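Local coordinates for protein putative exotoxin (superantigen) (Streptococcus pyogenes, PDB 1TY0) that is a streptococcal superantigen that binds zinc and can use one common surface both for T-cell receptor binding and for dimerization, at residues A[42-56]-A[77-91]. Residues are numbered along the deposited sequence; the frame is centred on the assembly and turned at random.
Sequences ISSYKKKNFSVDSEV and YIFTRYDVYYIYGGV
Strands 51-55 and 84-88 run parallel, their axes 19° apart and 4.6 Å at closest approach, and six backbone hydrogen bonds, from S51 N to D83 O at one end to G89 N to E55 O at the other, join them. Where strand 51-55 begins, F50 lies between two residues: D83 CB sits over one ring face, 3.8 Å from the centroid in a CH-pi contact, and K46 CE lies over the centre of the opposite face. F50 CE1 also reaches over a face of the Y85 ring, 3.6 Å from Y85 CD2, with the two ring planes 40° apart. K46, bent at its second torsion, arrives at the edge of the Y85 ring, and its NZ donates to Y85 OH at 2.7 Å. This is the parallel strand pair of the N-terminal OB-fold barrel of superantigens; strand 37-41 flanks it beyond 51-55 and strand 69-74 beyond 84-93. V52 CG1 packs on I87 CD1, and both side chains touch I72 of strand 69-74. On the same face, with OG anti to the backbone N (chi1 174°), S54 donates to G89 O at 2.7 Å, beside V91 CG2. Among the residues of the other side, D53 OD2 lies in the plane of the Y86 ring at its edge, 3.3 Å from Y86 CD1. E55 OE2 forms a salt bridge with K191, while a water links E55 OE1 to Y77 OH.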
loop_
_atom_site.group_PDB
_atom_site.type_symbol
_atom_site.label_atom_id
_atom_site.label_comp_id
_atom_site.label_asym_id
_atom_site.label_seq_id
_atom_site.Cartn_x
_atom_site.Cartn_y
_atom_site.Cartn_z
ATOM N N ILE A 42 11.586 -13.595 2.284
ATOM C CA ILE A 42 10.827 -13.470 1.039
ATOM C C ILE A 42 11.791 -13.090 -0.092
ATOM O O ILE A 42 11.380 -12.593 -1.146
ATOM C CB ILE A 42 9.682 -12.419 1.140
ATOM C CG1 ILE A 42 10.241 -11.022 1.396
ATOM C CG2 ILE A 42 8.720 -12.820 2.248
ATOM C CD1 ILE A 42 9.194 -9.931 1.270
ATOM N N SER A 43 13.078 -13.355 0.129
ATOM C CA SER A 43 14.119 -13.021 -0.845
ATOM C C SER A 43 13.865 -13.574 -2.243
ATOM O O SER A 43 14.146 -12.902 -3.239
ATOM C CB SER A 43 15.490 -13.512 -0.354
ATOM O OG SER A 43 15.852 -12.900 0.873
ATOM N N SER A 44 13.346 -14.794 -2.316
ATOM C CA SER A 44 13.074 -15.434 -3.602
ATOM C C SER A 44 12.105 -14.629 -4.462
ATOM O O SER A 44 12.218 -14.610 -5.689
ATOM C CB SER A 44 12.521 -16.847 -3.387
ATOM O OG SER A 44 11.315 -16.823 -2.644
ATOM N N TYR A 45 11.152 -13.973 -3.812
ATOM C CA TYR A 45 10.157 -13.151 -4.498
ATOM C C TYR A 45 10.747 -11.826 -4.962
ATOM O O TYR A 45 10.414 -11.321 -6.034
ATOM C CB TYR A 45 8.999 -12.843 -3.552
ATOM C CG TYR A 45 8.025 -13.968 -3.347
ATOM C CD1 TYR A 45 6.985 -14.183 -4.249
ATOM C CD2 TYR A 45 8.102 -14.786 -2.222
ATOM C CE1 TYR A 45 6.042 -15.174 -4.033
ATOM C CE2 TYR A 45 7.163 -15.783 -1.996
ATOM C CZ TYR A 45 6.135 -15.969 -2.905
ATOM O OH TYR A 45 5.186 -16.940 -2.683
ATOM N N LYS A 46 11.627 -11.269 -4.139
ATOM C CA LYS A 46 12.256 -9.979 -4.406
ATOM C C LYS A 46 13.525 -10.030 -5.250
ATOM O O LYS A 46 13.925 -9.021 -5.832
ATOM C CB LYS A 46 12.580 -9.296 -3.075
ATOM C CG LYS A 46 11.364 -8.942 -2.239
ATOM C CD LYS A 46 10.635 -7.760 -2.845
ATOM C CE LYS A 46 9.477 -7.307 -1.988
ATOM N NZ LYS A 46 8.862 -6.089 -2.583
ATOM N N LYS A 47 14.159 -11.197 -5.305
ATOM C CA LYS A 47 15.402 -11.372 -6.049
ATOM C C LYS A 47 16.533 -10.552 -5.436
ATOM O O LYS A 47 17.394 -10.024 -6.139
ATOM C CB LYS A 47 15.215 -11.002 -7.524
ATOM C CG LYS A 47 14.151 -11.826 -8.227
ATOM C CD LYS A 47 14.377 -13.310 -8.006
ATOM C CE LYS A 47 13.215 -14.133 -8.537
ATOM N NZ LYS A 47 13.393 -15.577 -8.222
ATOM N N LYS A 48 16.505 -10.449 -4.111
ATOM C CA LYS A 48 17.516 -9.754 -3.325
ATOM C C LYS A 48 17.175 -10.087 -1.878
ATOM O O LYS A 48 16.079 -10.574 -1.608
ATOM C CB LYS A 48 17.475 -8.238 -3.556
ATOM C CG LYS A 48 16.187 -7.548 -3.143
ATOM C CD LYS A 48 16.294 -6.057 -3.430
ATOM C CE LYS A 48 14.993 -5.328 -3.163
ATOM N NZ LYS A 48 15.120 -3.875 -3.471
ATOM N N ASN A 49 18.102 -9.858 -0.954
ATOM C CA ASN A 49 17.821 -10.167 0.444
ATOM C C ASN A 49 16.653 -9.301 0.898
ATOM O O ASN A 49 16.699 -8.075 0.792
ATOM C CB ASN A 49 19.042 -9.900 1.324
ATOM C CG ASN A 49 18.824 -10.341 2.757
ATOM O OD1 ASN A 49 18.402 -11.469 3.012
ATOM N ND2 ASN A 49 19.112 -9.454 3.701
ATOM N N PHE A 50 15.608 -9.945 1.403
ATOM C CA PHE A 50 14.418 -9.229 1.840
ATOM C C PHE A 50 13.656 -10.100 2.823
ATOM O O PHE A 50 13.454 -11.296 2.595
ATOM C CB PHE A 50 13.530 -8.916 0.630
ATOM C CG PHE A 50 12.771 -7.623 0.741
ATOM C CD1 PHE A 50 11.815 -7.436 1.736
ATOM C CD2 PHE A 50 13.022 -6.583 -0.147
ATOM C CE1 PHE A 50 11.120 -6.227 1.846
ATOM C CE2 PHE A 50 12.334 -5.370 -0.048
ATOM C CZ PHE A 50 11.383 -5.193 0.951
ATOM N N SER A 51 13.225 -9.510 3.924
ATOM C CA SER A 51 12.484 -10.287 4.895
ATOM C C SER A 51 11.264 -9.545 5.402
ATOM O O SER A 51 11.020 -8.385 5.056
ATOM C CB SER A 51 13.391 -10.662 6.074
ATOM O OG SER A 51 13.951 -9.506 6.671
ATOM N N VAL A 52 10.486 -10.247 6.206
ATOM C CA VAL A 52 9.298 -9.674 6.810
ATOM C C VAL A 52 9.408 -9.907 8.306
ATOM O O VAL A 52 9.686 -11.023 8.748
ATOM C CB VAL A 52 8.015 -10.353 6.299
ATOM C CG1 VAL A 52 6.796 -9.839 7.085
ATOM C CG2 VAL A 52 7.837 -10.072 4.812
ATOM N N ASP A 53 9.229 -8.841 9.076
ATOM C CA ASP A 53 9.249 -8.938 10.526
ATOM C C ASP A 53 7.817 -8.819 11.009
ATOM O O ASP A 53 7.214 -7.753 10.917
ATOM C CB ASP A 53 10.070 -7.818 11.165
ATOM C CG ASP A 53 9.783 -7.677 12.653
ATOM O OD1 ASP A 53 9.559 -8.719 13.311
ATOM O OD2 ASP A 53 9.776 -6.536 13.164
ATOM N N SER A 54 7.269 -9.921 11.506
ATOM C CA SER A 54 5.908 -9.911 12.019
ATOM C C SER A 54 5.973 -9.881 13.539
ATOM O O SER A 54 6.445 -10.826 14.160
ATOM C CB SER A 54 5.150 -11.164 11.574
ATOM O OG SER A 54 3.874 -11.195 12.195
ATOM N N GLU A 55 5.495 -8.795 14.130
ATOM C CA GLU A 55 5.503 -8.656 15.581
ATOM C C GLU A 55 4.162 -9.120 16.138
ATOM O O GLU A 55 3.106 -8.733 15.636
ATOM C CB GLU A 55 5.758 -7.199 15.954
ATOM C CG GLU A 55 5.897 -6.953 17.446
ATOM C CD GLU A 55 6.124 -5.489 17.759
ATOM O OE1 GLU A 55 7.144 -4.933 17.294
ATOM O OE2 GLU A 55 5.279 -4.894 18.467
ATOM N N VAL A 56 4.206 -9.952 17.173
ATOM C CA VAL A 56 2.979 -10.474 17.761
ATOM C C VAL A 56 2.955 -10.448 19.284
ATOM O O VAL A 56 3.930 -10.072 19.939
ATOM C CB VAL A 56 2.719 -11.929 17.301
ATOM C CG1 VAL A 56 2.428 -11.963 15.799
ATOM C CG2 VAL A 56 3.930 -12.805 17.614
ATOM N N TYR A 77 2.739 -1.132 8.749
ATOM C CA TYR A 77 2.418 0.029 9.573
ATOM C C TYR A 77 3.510 1.097 9.572
ATOM O O TYR A 77 3.305 2.218 10.052
ATOM C CB TYR A 77 2.102 -0.418 11.010
ATOM C CG TYR A 77 3.229 -1.133 11.724
ATOM C CD1 TYR A 77 4.233 -0.417 12.379
ATOM C CD2 TYR A 77 3.288 -2.523 11.753
ATOM C CE1 TYR A 77 5.268 -1.075 13.047
ATOM C CE2 TYR A 77 4.320 -3.191 12.415
ATOM C CZ TYR A 77 5.305 -2.463 13.060
ATOM O OH TYR A 77 6.328 -3.121 13.711
ATOM N N ILE A 78 4.667 0.753 9.027
ATOM C CA ILE A 78 5.774 1.694 8.957
ATOM C C ILE A 78 6.764 1.222 7.907
ATOM O O ILE A 78 6.863 0.025 7.642
ATOM C CB ILE A 78 6.499 1.809 10.320
ATOM C CG1 ILE A 78 7.432 3.017 10.319
ATOM C CG2 ILE A 78 7.300 0.547 10.608
ATOM C CD1 ILE A 78 6.709 4.344 10.342
ATOM N N PHE A 79 7.475 2.169 7.300
ATOM C CA PHE A 79 8.488 1.857 6.297
ATOM C C PHE A 79 9.822 2.409 6.782
ATOM O O PHE A 79 9.871 3.434 7.471
ATOM C CB PHE A 79 8.156 2.501 4.941
ATOM C CG PHE A 79 6.877 2.013 4.329
ATOM C CD1 PHE A 79 6.669 0.657 4.099
ATOM C CD2 PHE A 79 5.884 2.914 3.966
ATOM C CE1 PHE A 79 5.487 0.207 3.516
ATOM C CE2 PHE A 79 4.696 2.472 3.380
ATOM C CZ PHE A 79 4.501 1.116 3.156
ATOM N N THR A 80 10.905 1.716 6.447
ATOM C CA THR A 80 12.237 2.173 6.836
ATOM C C THR A 80 13.151 2.039 5.632
ATOM O O THR A 80 12.741 1.541 4.581
ATOM C CB THR A 80 12.850 1.342 7.987
ATOM O OG1 THR A 80 13.285 0.071 7.482
ATOM C CG2 THR A 80 11.836 1.141 9.108
ATOM N N ARG A 81 14.397 2.471 5.789
ATOM C CA ARG A 81 15.365 2.394 4.700
ATOM C C ARG A 81 15.799 0.956 4.400
ATOM O O ARG A 81 16.448 0.696 3.382
ATOM C CB ARG A 81 16.600 3.228 5.047
ATOM C CG ARG A 81 17.339 2.734 6.270
ATOM C CD ARG A 81 18.444 3.684 6.675
ATOM N NE ARG A 81 18.996 3.324 7.975
ATOM C CZ ARG A 81 19.914 4.034 8.620
ATOM N NH1 ARG A 81 20.389 5.152 8.083
ATOM N NH2 ARG A 81 20.349 3.633 9.807
ATOM N N TYR A 82 15.431 0.027 5.278
ATOM C CA TYR A 82 15.812 -1.377 5.115
ATOM C C TYR A 82 14.853 -2.210 4.273
ATOM O O TYR A 82 13.656 -1.912 4.185
ATOM C CB TYR A 82 15.956 -2.026 6.490
ATOM C CG TYR A 82 16.989 -1.351 7.355
ATOM C CD1 TYR A 82 18.350 -1.553 7.131
ATOM C CD2 TYR A 82 16.606 -0.504 8.393
ATOM C CE1 TYR A 82 19.306 -0.930 7.923
ATOM C CE2 TYR A 82 17.559 0.128 9.194
ATOM C CZ TYR A 82 18.907 -0.096 8.950
ATOM O OH TYR A 82 19.860 0.495 9.746
ATOM N N ASP A 83 15.380 -3.274 3.672
ATOM C CA ASP A 83 14.565 -4.164 2.850
ATOM C C ASP A 83 13.904 -5.189 3.761
ATOM O O ASP A 83 14.242 -6.382 3.777
ATOM C CB ASP A 83 15.417 -4.845 1.776
ATOM C CG ASP A 83 15.923 -3.864 0.732
ATOM O OD1 ASP A 83 15.125 -3.015 0.278
ATOM O OD2 ASP A 83 17.111 -3.947 0.358
ATOM N N VAL A 84 12.961 -4.679 4.539
ATOM C CA VAL A 84 12.202 -5.470 5.492
ATOM C C VAL A 84 10.806 -4.871 5.564
ATOM O O VAL A 84 10.664 -3.651 5.600
ATOM C CB VAL A 84 12.800 -5.368 6.911
ATOM C CG1 VAL A 84 11.954 -6.163 7.888
ATOM C CG2 VAL A 84 14.234 -5.865 6.920
ATOM N N TYR A 85 9.785 -5.717 5.565
ATOM C CA TYR A 85 8.418 -5.231 5.719
ATOM C C TYR A 85 8.065 -5.424 7.196
ATOM O O TYR A 85 8.370 -6.464 7.780
ATOM C CB TYR A 85 7.432 -6.034 4.866
ATOM C CG TYR A 85 7.444 -5.687 3.397
ATOM C CD1 TYR A 85 7.264 -4.374 2.968
ATOM C CD2 TYR A 85 7.611 -6.679 2.436
ATOM C CE1 TYR A 85 7.248 -4.056 1.608
ATOM C CE2 TYR A 85 7.598 -6.377 1.077
ATOM C CZ TYR A 85 7.413 -5.068 0.670
ATOM O OH TYR A 85 7.374 -4.787 -0.674
ATOM N N TYR A 86 7.414 -4.430 7.790
ATOM C CA TYR A 86 7.027 -4.504 9.198
ATOM C C TYR A 86 5.513 -4.602 9.317
ATOM O O TYR A 86 4.782 -3.700 8.900
ATOM C CB TYR A 86 7.555 -3.280 9.950
ATOM C CG TYR A 86 9.061 -3.270 10.004
ATOM C CD1 TYR A 86 9.743 -4.139 10.855
ATOM C CD2 TYR A 86 9.811 -2.458 9.151
ATOM C CE1 TYR A 86 11.131 -4.210 10.858
ATOM C CE2 TYR A 86 11.215 -2.524 9.146
ATOM C CZ TYR A 86 11.859 -3.404 10.001
ATOM O OH TYR A 86 13.231 -3.502 10.006
ATOM N N ILE A 87 5.049 -5.721 9.871
ATOM C CA ILE A 87 3.616 -5.968 10.037
ATOM C C ILE A 87 3.343 -6.556 11.418
ATOM O O ILE A 87 4.273 -6.941 12.128
ATOM C CB ILE A 87 3.094 -6.987 8.987
ATOM C CG1 ILE A 87 3.818 -8.329 9.158
ATOM C CG2 ILE A 87 3.319 -6.444 7.567
ATOM C CD1 ILE A 87 3.263 -9.453 8.286
ATOM N N TYR A 88 2.069 -6.608 11.796
ATOM C CA TYR A 88 1.668 -7.207 13.070
ATOM C C TYR A 88 0.918 -8.478 12.693
ATOM O O TYR A 88 -0.013 -8.428 11.887
ATOM C CB TYR A 88 0.724 -6.283 13.846
ATOM C CG TYR A 88 1.351 -5.007 14.341
ATOM C CD1 TYR A 88 2.506 -5.029 15.125
ATOM C CD2 TYR A 88 0.762 -3.772 14.066
ATOM C CE1 TYR A 88 3.057 -3.850 15.630
ATOM C CE2 TYR A 88 1.303 -2.590 14.568
ATOM C CZ TYR A 88 2.448 -2.636 15.347
ATOM O OH TYR A 88 2.984 -1.463 15.851
ATOM N N GLY A 89 1.318 -9.613 13.260
ATOM C CA GLY A 89 0.652 -10.867 12.942
ATOM C C GLY A 89 0.633 -11.193 11.453
ATOM O O GLY A 89 1.632 -10.989 10.752
ATOM N N GLY A 90 -0.505 -11.703 10.979
ATOM C CA GLY A 90 -0.671 -12.059 9.578
ATOM C C GLY A 90 0.056 -13.324 9.147
ATOM O O GLY A 90 0.196 -13.591 7.958
ATOM N N VAL A 91 0.493 -14.124 10.112
ATOM C CA VAL A 91 1.255 -15.332 9.801
ATOM C C VAL A 91 0.484 -16.625 10.047
ATOM O O VAL A 91 0.009 -16.864 11.149
ATOM C CB VAL A 91 2.553 -15.357 10.634
ATOM C CG1 VAL A 91 3.347 -16.625 10.346
ATOM C CG2 VAL A 91 3.386 -14.116 10.314
HETATM O O HOH W 1 18.387 -6.333 -0.015
HETATM O O HOH W 2 6.579 -2.289 16.371
#